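Side-chain contacts in Myo-inositol phosphohydrolase (PDB 4WU3), which binds inositol-(1,3,4,5)-tetrakisphosphate and probably removes phosphate groups from inositol hexakisphosphate: residues 162-167 with 190-195; 308-313 with 319-324. The protein carries 2 engineered substitutions. One frame throughout, in Å; residues are numbered along the deposited sequence.

Contact 1 of 2, residues 162-167 with 190-195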
loop_
_atom_site.group_PDB
_atom_site.type_symbol
_atom_site.label_atom_id
_atom_site.label_comp_id
_atom_site.label_asym_id
_atom_site.label_seq_id
_atom_site.Cartn_x
_atom_site.Cartn_y
_atom_site.Cartn_z
ATOM N N SER A 162 14.194 -26.228 16.747
ATOM C CA SER A 162 13.171 -27.259 16.915
ATOM C C SER A 162 13.326 -28.450 15.937
ATOM O O SER A 162 12.659 -29.470 16.088
ATOM C CB SER A 162 11.779 -26.641 16.770
ATOM O OG SER A 162 11.478 -26.408 15.403
ATOM N N LEU A 163 14.202 -28.320 14.945
ATOM C CA LEU A 163 14.420 -29.392 13.964
ATOM C C LEU A 163 15.626 -30.281 14.314
ATOM O O LEU A 163 15.806 -31.361 13.737
ATOM C CB LEU A 163 14.617 -28.803 12.563
ATOM C CG LEU A 163 13.597 -27.753 12.107
ATOM C CD1 LEU A 163 13.942 -27.192 10.731
ATOM C CD2 LEU A 163 12.204 -28.355 12.106
ATOM N N LYS A 164 16.452 -29.818 15.245
ATOM C CA LYS A 164 17.593 -30.589 15.712
ATOM C C LYS A 164 17.038 -31.735 16.545
ATOM O O LYS A 164 15.937 -31.660 17.060
ATOM C CB LYS A 164 18.528 -29.709 16.536
ATOM C CG LYS A 164 18.979 -28.459 15.800
ATOM C CD LYS A 164 19.945 -27.618 16.628
ATOM C CE LYS A 164 20.416 -26.404 15.845
ATOM N NZ LYS A 164 21.633 -25.768 16.424
ATOM N N GLY A 165 17.756 -32.827 16.660
ATOM C CA GLY A 165 17.161 -33.989 17.332
ATOM C C GLY A 165 16.252 -34.831 16.437
ATOM O O GLY A 165 15.726 -35.854 16.870
ATOM N N SER A 166 16.015 -34.378 15.207
ATOM C CA SER A 166 15.472 -35.247 14.176
ATOM C C SER A 166 16.502 -35.271 13.055
ATOM O O SER A 166 17.341 -34.371 12.963
ATOM C CB SER A 166 14.127 -34.748 13.646
ATOM O OG SER A 166 13.155 -34.632 14.667
ATOM N N THR A 167 16.460 -36.307 12.222
ATOM C CA THR A 167 17.374 -36.417 11.087
ATOM C C THR A 167 16.621 -36.592 9.777
ATOM O O THR A 167 17.220 -36.749 8.718
ATOM C CB THR A 167 18.327 -37.601 11.244
ATOM O OG1 THR A 167 17.569 -38.813 11.369
ATOM C CG2 THR A 167 19.207 -37.410 12.469
ATOM N N ASN A 190 21.660 -34.090 8.927
ATOM C CA ASN A 190 22.246 -34.219 10.249
ATOM C C ASN A 190 22.862 -32.894 10.685
ATOM O O ASN A 190 23.669 -32.846 11.607
ATOM C CB ASN A 190 23.285 -35.331 10.263
ATOM C CG ASN A 190 24.387 -35.099 9.265
ATOM O OD1 ASN A 190 24.702 -33.954 8.926
ATOM N ND2 ASN A 190 24.985 -36.184 8.785
ATOM N N LYS A 191 22.450 -31.827 10.007
ATOM C CA LYS A 191 22.882 -30.469 10.308
ATOM C C LYS A 191 21.750 -29.475 10.144
ATOM O O LYS A 191 21.045 -29.506 9.150
ATOM C CB LYS A 191 23.960 -30.055 9.329
ATOM C CG LYS A 191 25.352 -30.155 9.866
ATOM C CD LYS A 191 26.340 -29.559 8.876
ATOM C CE LYS A 191 26.924 -30.603 7.948
ATOM N NZ LYS A 191 27.886 -29.960 7.015
ATOM N N VAL A 192 21.610 -28.570 11.099
ATOM C CA VAL A 192 20.654 -27.472 10.990
ATOM C C VAL A 192 21.410 -26.165 11.242
ATOM O O VAL A 192 22.094 -26.029 12.252
ATOM C CB VAL A 192 19.505 -27.627 12.001
ATOM C CG1 VAL A 192 18.425 -26.580 11.753
ATOM C CG2 VAL A 192 18.910 -29.033 11.935
ATOM N N ARG A 193 21.312 -25.222 10.313
ATOM C CA ARG A 193 22.087 -23.991 10.397
ATOM C C ARG A 193 21.256 -22.787 9.976
ATOM O O ARG A 193 20.385 -22.896 9.117
ATOM C CB ARG A 193 23.338 -24.076 9.509
ATOM C CG ARG A 193 24.384 -25.077 9.993
ATOM C CD ARG A 193 25.545 -25.246 9.029
ATOM N NE ARG A 193 25.148 -25.855 7.767
ATOM C CZ ARG A 193 25.974 -26.055 6.743
ATOM N NH1 ARG A 193 27.245 -25.697 6.840
ATOM N NH2 ARG A 193 25.532 -26.618 5.624
ATOM N N THR A 194 21.520 -21.646 10.610
ATOM C CA THR A 194 21.097 -20.353 10.083
ATOM C C THR A 194 21.947 -20.061 8.864
ATOM O O THR A 194 22.982 -20.698 8.667
ATOM C CB THR A 194 21.354 -19.216 11.077
ATOM O OG1 THR A 194 22.757 -19.141 11.370
ATOM C CG2 THR A 194 20.570 -19.431 12.354
ATOM N N GLU A 195 21.543 -19.092 8.054
ATOM C CA GLU A 195 22.328 -18.745 6.869
ATOM C C GLU A 195 23.696 -18.235 7.281
ATOM O O GLU A 195 24.706 -18.498 6.619
ATOM C CB GLU A 195 21.611 -17.690 6.016
ATOM C CG GLU A 195 22.322 -17.379 4.705
ATOM C CD GLU A 195 21.464 -16.577 3.746
ATOM O OE1 GLU A 195 20.275 -16.922 3.553
ATOM O OE2 GLU A 195 21.980 -15.602 3.177
#

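Contact 2 of 2, residues 308-313 with 319-324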
loop_
_atom_site.group_PDB
_atom_site.type_symbol
_atom_site.label_atom_id
_atom_site.label_comp_id
_atom_site.label_asym_id
_atom_site.label_seq_id
_atom_site.Cartn_x
_atom_site.Cartn_y
_atom_site.Cartn_z
ATOM N N TYR A 308 18.138 8.033 -4.535
ATOM C CA TYR A 308 18.989 8.689 -5.545
ATOM C C TYR A 308 19.267 10.151 -5.184
ATOM O O TYR A 308 20.430 10.600 -5.161
ATOM C CB TYR A 308 18.332 8.638 -6.920
ATOM C CG TYR A 308 19.170 9.215 -8.037
ATOM C CD1 TYR A 308 20.123 8.440 -8.683
ATOM C CD2 TYR A 308 19.004 10.531 -8.461
ATOM C CE1 TYR A 308 20.885 8.950 -9.714
ATOM C CE2 TYR A 308 19.768 11.051 -9.496
ATOM C CZ TYR A 308 20.703 10.249 -10.123
ATOM O OH TYR A 308 21.479 10.749 -11.154
ATOM N N ASP A 309 18.189 10.883 -4.913
ATOM C CA ASP A 309 18.280 12.278 -4.485
ATOM C C ASP A 309 19.147 12.436 -3.235
ATOM O O ASP A 309 19.931 13.367 -3.152
ATOM C CB ASP A 309 16.883 12.859 -4.225
ATOM C CG ASP A 309 16.077 13.019 -5.484
ATOM O OD1 ASP A 309 16.665 12.921 -6.562
ATOM O OD2 ASP A 309 14.852 13.226 -5.404
ATOM N N TYR A 310 18.995 11.532 -2.271
ATOM C CA TYR A 310 19.757 11.591 -1.030
ATOM C C TYR A 310 21.252 11.455 -1.298
ATOM O O TYR A 310 22.060 12.228 -0.780
ATOM C CB TYR A 310 19.323 10.486 -0.071
ATOM C CG TYR A 310 20.333 10.222 1.015
ATOM C CD1 TYR A 310 20.498 11.112 2.063
ATOM C CD2 TYR A 310 21.125 9.075 0.993
ATOM C CE1 TYR A 310 21.422 10.876 3.054
ATOM C CE2 TYR A 310 22.048 8.831 1.989
ATOM C CZ TYR A 310 22.192 9.735 3.015
ATOM O OH TYR A 310 23.128 9.506 4.000
ATOM N N VAL A 311 21.623 10.474 -2.110
ATOM C CA VAL A 311 23.024 10.282 -2.431
ATOM C C VAL A 311 23.536 11.477 -3.242
ATOM O O VAL A 311 24.644 11.962 -3.005
ATOM C CB VAL A 311 23.273 8.951 -3.156
ATOM C CG1 VAL A 311 24.747 8.813 -3.526
ATOM C CG2 VAL A 311 22.864 7.792 -2.251
ATOM N N LYS A 312 22.727 11.975 -4.170
ATOM C CA LYS A 312 23.117 13.153 -4.939
ATOM C C LYS A 312 23.415 14.357 -4.053
ATOM O O LYS A 312 24.442 15.018 -4.211
ATOM C CB LYS A 312 22.034 13.523 -5.943
ATOM C CG LYS A 312 22.178 12.791 -7.257
ATOM C CD LYS A 312 23.288 13.389 -8.100
ATOM C CE LYS A 312 22.722 14.104 -9.312
ATOM N NZ LYS A 312 23.771 14.264 -10.346
ATOM N N GLU A 313 22.523 14.629 -3.110
ATOM C CA GLU A 313 22.683 15.777 -2.218
ATOM C C GLU A 313 23.693 15.531 -1.101
ATOM O O GLU A 313 24.227 16.480 -0.549
ATOM C CB GLU A 313 21.335 16.172 -1.603
ATOM C CG GLU A 313 20.372 16.801 -2.602
ATOM C CD GLU A 313 18.915 16.691 -2.182
ATOM O OE1 GLU A 313 18.619 16.801 -0.967
ATOM O OE2 GLU A 313 18.067 16.488 -3.080
ATOM N N THR A 319 24.829 13.023 6.800
ATOM C CA THR A 319 23.486 13.039 7.367
ATOM C C THR A 319 22.839 11.693 7.084
ATOM O O THR A 319 22.831 11.233 5.942
ATOM C CB THR A 319 22.616 14.124 6.717
ATOM O OG1 THR A 319 23.254 15.399 6.823
ATOM C CG2 THR A 319 21.249 14.184 7.364
ATOM N N PRO A 320 22.307 11.045 8.124
ATOM C CA PRO A 320 21.651 9.758 7.911
ATOM C C PRO A 320 20.468 9.895 6.952
ATOM O O PRO A 320 19.856 10.965 6.883
ATOM C CB PRO A 320 21.160 9.368 9.315
ATOM C CG PRO A 320 21.999 10.165 10.262
ATOM C CD PRO A 320 22.317 11.446 9.541
ATOM N N TYR A 321 20.156 8.820 6.226
ATOM C CA TYR A 321 19.080 8.847 5.247
ATOM C C TYR A 321 17.750 9.189 5.912
ATOM O O TYR A 321 16.986 10.012 5.402
ATOM C CB TYR A 321 18.957 7.514 4.490
ATOM C CG TYR A 321 17.732 7.505 3.619
ATOM C CD1 TYR A 321 17.763 8.030 2.345
ATOM C CD2 TYR A 321 16.524 7.049 4.100
ATOM C CE1 TYR A 321 16.624 8.064 1.555
ATOM C CE2 TYR A 321 15.381 7.078 3.316
ATOM C CZ TYR A 321 15.440 7.586 2.045
ATOM O OH TYR A 321 14.308 7.618 1.261
ATOM N N SER A 322 17.481 8.560 7.051
ATOM C CA SER A 322 16.239 8.801 7.787
ATOM C C SER A 322 16.079 10.275 8.157
ATOM O O SER A 322 14.970 10.808 8.116
ATOM C CB SER A 322 16.197 7.941 9.052
ATOM O OG SER A 322 17.344 8.181 9.850
ATOM N N VAL A 323 17.192 10.926 8.500
ATOM C CA VAL A 323 17.172 12.333 8.890
ATOM C C VAL A 323 16.912 13.206 7.673
ATOM O O VAL A 323 16.043 14.078 7.694
ATOM C CB VAL A 323 18.481 12.753 9.606
ATOM C CG1 VAL A 323 18.465 14.237 9.936
ATOM C CG2 VAL A 323 18.666 11.957 10.888
ATOM N N TRP A 324 17.657 12.966 6.602
ATOM C CA TRP A 324 17.423 13.671 5.355
ATOM C C TRP A 324 15.974 13.469 4.888
ATOM O O TRP A 324 15.301 14.422 4.489
ATOM C CB TRP A 324 18.397 13.170 4.290
ATOM C CG TRP A 324 18.130 13.712 2.938
ATOM C CD1 TRP A 324 18.670 14.840 2.381
ATOM C CD2 TRP A 324 17.269 13.145 1.945
ATOM N NE1 TRP A 324 18.187 15.011 1.102
ATOM C CE2 TRP A 324 17.322 13.986 0.816
ATOM C CE3 TRP A 324 16.447 12.017 1.908
ATOM C CZ2 TRP A 324 16.591 13.729 -0.334
ATOM C CZ3 TRP A 324 15.719 11.768 0.773
ATOM C CH2 TRP A 324 15.793 12.618 -0.338
#

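Contact 1 of 2, residues 162-167 with 190-195
A type II beta turn from Leu163 to Ser166, just after helix 149-161, brings Leu163 and Lys164 against Val192 of the short strand 192-193. The contact is small and apolar, with no hydrogen bond between the two segments. Val192 CG2 does most of the touching. It lies 3.9 Å from Lys164 CG, and on the Leu163 side 4.3 Å from Leu163 CB. With CG1 of Val192 anti to the backbone N (chi1 -173°), CG2 is the branch that meets both turn residues. The Lys164 chain is extended beyond CG and runs slantwise past the valine. Lys164 CE ends up 4.0 Å from the backbone Val192 O. The lysine thus touches with its methylenes.

Strand 192-193 forms one edge of a four-stranded antiparallel sheet, next to strand 126-129. Leu163 and Val192 both touch Leu129 of that neighbouring strand, and Val192 also touches Leu160 of helix 149-161. The turn and helix 149-161 thus both pack against Val192 at the edge of the sheet. Within the turn, Ser166 N makes only a weak 3.4 Å bond to Leu163 O, which also accepts a hydrogen bond from Tyr189 OH. Gly165, with phi 82°, is the third residue of the turn; a side chain there would run into Lys164 O. The next strand residue, Arg193, points away from the turn, and its guanidinium forms a salt bridge with Glu99.

Contact 2 of 2, residues 308-313 with 319-324
Tyr310 of helix 291-313 reaches between Tyr321 and Trp324 of helix 321-327. Its CG is anti to the backbone N (chi1 162°), which carries the ring out to the second helix. Tyr310 CB lies over the face of the Trp324 six-membered ring, 3.8 Å from its centroid. Tyr310 CG meets Tyr321 CD1 at 3.6 Å, and Tyr310 CD2 meets the same atom at 3.8 Å. Tyr310 CD1 sits over the indole, 3.6 Å from Trp324 CG. Tyr310 CE2 nears Tyr321 CB. Tyr321 CA lies over one phenol face, offset toward the rim, in a CH-pi contact. Tyr310 CE1 and CZ flank Thr319 O, CE1 at 3.2 Å. At the tip, Tyr310 OH donates a 2.6 Å hydrogen bond to Thr319 O, which lies in the ring plane; the hydroxyl is slightly tilted from the carbonyl plane.

Trp324 NE1 donates a nearly straight 2.8 Å bond to Glu313 OE1, in the indole plane but from above the carboxylate plane. A leucine in place of Trp324 would probably leave Glu313 OE1 without this donor and Tyr310 CB without its aromatic face. Asp309 CB touches Trp324 CZ2 at 4.0 Å, while its carboxylate forms a salt bridge with Lys329 of the second subunit. The rings form an aromatic cluster of edge-to-face pairs, nearly perpendicular for Tyr321 on Tyr310 (84°), more inclined for Tyr310 on the five-membered ring of Trp324 (63°), joining two helices linked by a short loop.

The two contacts are separate, with centres about 42 Å apart and nearest atoms about 23 Å apart, and they share no helix or strand. Both are partly buried; their centres lie about 23 Å (contact 1) and about 26 Å (contact 2) from the centre of the chain. Contact 1 joins a turn to an edge strand by apolar touches, chiefly aliphatic, with no hydrogen bond. Contact 2 joins two successive helices, buries more surface, and combines ring packing with two side-chain hydrogen bonds. Three of its residues are buried, against one in contact 1. Contact 2 also borders the second subunit through Asp309, whereas no other chain of the assembly touches the segments of contact 1.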